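PDB 3U66: putative type VI secretion protein from Escherichia coli, which is probably an inner-membrane-anchored component of the type VI secretion apparatus, represented here by its helical cytoplasmic domain. Local coordinates for residues A[68-73]-A[129-134]. Residues are numbered along the deposited sequence; the frame is centred on the assembly and turned at random.
Sequences CALLDE and CRTLQL
Leu70 reaches from helix 57-76 into the notch between Thr131 and Leu134 near the C-terminal end of helix 122-133, and the whole contact is built around this one side chain. At its base, CB of Leu70 lies 3.8 Å from CG2 of Thr131, a methyl-to-methylene touch where the two backbones come closest, with the CA atoms of Leu70 and Thr131 6.1 Å apart. Beyond CB, the chain runs with CG anti to the backbone N (chi1 168°), which carries the isopropyl fork across to the other helix. One branch, CD1, ends against the backbone, 3.5 Å from the carbonyl O of Thr131, and also brushes CB of Leu134. The other, CD2, packs 3.8 Å from CD1 of Leu134 and nearly as close to CA of Thr131. The two leucine side chains cross at about a right angle, Leu134 offering its CB and one methyl to the fork.

Of its side chain, Thr131 turns the methyl CG2 to Leu70, while OG1 bonds the carbonyl O of Cys127 in its own helix; the hydroxyl is thus satisfied without a partner on helix 57-76. Helix 7-24 packs alongside, with Val20 touching Leu70 and Trp17 touching Leu134, while Leu107 of helix 103-115 packs on Thr131. With an alanine in place of Leu70, both branches would go, which would probably open a gap beside the Thr131 carbonyl and leave the CD1 methyl of Leu134 without its leucine neighbour. The side-chain packing is apolar, with one methyl lying against a backbone carbonyl oxygen, close to the centre of the chain: in this DotU-family bundle, helix 57-76 meets the end region of helix 122-133 by van der Waals packing, without directional bonds between the two segments.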
loop_
_atom_site.group_PDB
_atom_site.type_symbol
_atom_site.label_atom_id
_atom_site.label_comp_id
_atom_site.label_asym_id
_atom_site.label_seq_id
_atom_site.Cartn_x
_atom_site.Cartn_y
_atom_site.Cartn_z
ATOM N N CYS A 68 -1.270 -0.263 -5.947
ATOM C CA CYS A 68 -0.907 -1.448 -6.727
ATOM C C CYS A 68 -0.137 -2.414 -5.834
ATOM O O CYS A 68 -0.490 -3.584 -5.755
ATOM C CB CYS A 68 -0.102 -1.069 -7.966
ATOM S SG CYS A 68 -1.108 -0.502 -9.363
ATOM N N ALA A 69 0.867 -1.895 -5.109
ATOM C CA ALA A 69 1.704 -2.626 -4.156
ATOM C C ALA A 69 0.875 -3.204 -3.004
ATOM O O ALA A 69 1.159 -4.319 -2.557
ATOM C CB ALA A 69 2.784 -1.709 -3.611
ATOM N N LEU A 70 -0.158 -2.458 -2.545
ATOM C CA LEU A 70 -1.056 -2.885 -1.469
ATOM C C LEU A 70 -1.931 -4.063 -1.937
ATOM O O LEU A 70 -1.937 -5.123 -1.298
ATOM C CB LEU A 70 -1.894 -1.687 -0.926
ATOM C CG LEU A 70 -3.094 -1.950 0.009
ATOM C CD1 LEU A 70 -2.675 -2.607 1.325
ATOM C CD2 LEU A 70 -3.865 -0.677 0.266
ATOM N N LEU A 71 -2.626 -3.881 -3.071
ATOM C CA LEU A 71 -3.501 -4.881 -3.688
ATOM C C LEU A 71 -2.756 -6.157 -4.114
ATOM O O LEU A 71 -3.255 -7.243 -3.840
ATOM C CB LEU A 71 -4.259 -4.254 -4.866
ATOM C CG LEU A 71 -5.363 -5.061 -5.550
ATOM C CD1 LEU A 71 -6.326 -5.709 -4.549
ATOM C CD2 LEU A 71 -6.122 -4.181 -6.490
ATOM N N ASP A 72 -1.562 -6.031 -4.739
ATOM C CA ASP A 72 -0.730 -7.176 -5.144
ATOM C C ASP A 72 -0.328 -8.023 -3.936
ATOM O O ASP A 72 -0.452 -9.245 -3.993
ATOM C CB ASP A 72 0.540 -6.721 -5.889
ATOM C CG ASP A 72 0.347 -6.269 -7.324
ATOM O OD1 ASP A 72 -0.577 -6.775 -7.989
ATOM O OD2 ASP A 72 1.155 -5.456 -7.796
ATOM N N GLU A 73 0.136 -7.375 -2.846
ATOM C CA GLU A 73 0.556 -8.050 -1.616
ATOM C C GLU A 73 -0.582 -8.800 -0.913
ATOM O O GLU A 73 -0.356 -9.922 -0.466
ATOM C CB GLU A 73 1.247 -7.077 -0.651
ATOM C CG GLU A 73 2.085 -7.778 0.403
ATOM C CD GLU A 73 2.374 -6.930 1.620
ATOM O OE1 GLU A 73 1.476 -6.775 2.481
ATOM O OE2 GLU A 73 3.505 -6.407 1.702
ATOM N N CYS A 129 -0.401 6.226 4.467
ATOM C CA CYS A 129 -0.848 5.826 5.799
ATOM C C CYS A 129 -1.932 4.772 5.659
ATOM O O CYS A 129 -1.925 3.771 6.379
ATOM C CB CYS A 129 -1.342 7.030 6.601
ATOM S SG CYS A 129 -0.019 8.095 7.221
ATOM N N ARG A 130 -2.853 4.994 4.714
ATOM C CA ARG A 130 -3.951 4.076 4.421
ATOM C C ARG A 130 -3.401 2.744 3.916
ATOM O O ARG A 130 -3.910 1.695 4.324
ATOM C CB ARG A 130 -4.932 4.704 3.414
ATOM C CG ARG A 130 -6.409 4.537 3.768
ATOM C CD ARG A 130 -6.791 5.293 5.021
ATOM N NE ARG A 130 -8.108 5.921 4.938
ATOM C CZ ARG A 130 -9.135 5.634 5.731
ATOM N NH1 ARG A 130 -9.014 4.707 6.677
ATOM N NH2 ARG A 130 -10.292 6.261 5.583
ATOM N N THR A 131 -2.319 2.790 3.089
ATOM C CA THR A 131 -1.637 1.617 2.540
ATOM C C THR A 131 -1.106 0.741 3.688
ATOM O O THR A 131 -1.305 -0.470 3.670
ATOM C CB THR A 131 -0.565 2.052 1.520
ATOM O OG1 THR A 131 -1.200 2.760 0.450
ATOM C CG2 THR A 131 0.236 0.888 0.960
ATOM N N LEU A 132 -0.482 1.371 4.697
ATOM C CA LEU A 132 0.065 0.685 5.871
ATOM C C LEU A 132 -1.010 0.207 6.835
ATOM O O LEU A 132 -0.830 -0.842 7.455
ATOM C CB LEU A 132 1.101 1.548 6.617
ATOM C CG LEU A 132 2.372 1.969 5.864
ATOM C CD1 LEU A 132 3.328 2.661 6.782
ATOM C CD2 LEU A 132 3.063 0.798 5.199
ATOM N N GLN A 133 -2.116 0.973 6.968
ATOM C CA GLN A 133 -3.257 0.643 7.823
ATOM C C GLN A 133 -3.955 -0.613 7.317
ATOM O O GLN A 133 -4.364 -1.434 8.129
ATOM C CB GLN A 133 -4.253 1.819 7.871
ATOM C CG GLN A 133 -5.464 1.592 8.784
ATOM C CD GLN A 133 -6.655 2.470 8.491
ATOM O OE1 GLN A 133 -6.671 3.276 7.559
ATOM N NE2 GLN A 133 -7.700 2.308 9.273
ATOM N N LEU A 134 -4.080 -0.773 5.988
ATOM C CA LEU A 134 -4.774 -1.925 5.397
ATOM C C LEU A 134 -3.978 -3.236 5.394
ATOM O O LEU A 134 -4.515 -4.282 5.019
ATOM C CB LEU A 134 -5.396 -1.605 4.018
ATOM C CG LEU A 134 -6.311 -0.365 3.920
ATOM C CD1 LEU A 134 -6.896 -0.255 2.554
ATOM C CD2 LEU A 134 -7.426 -0.385 4.940
#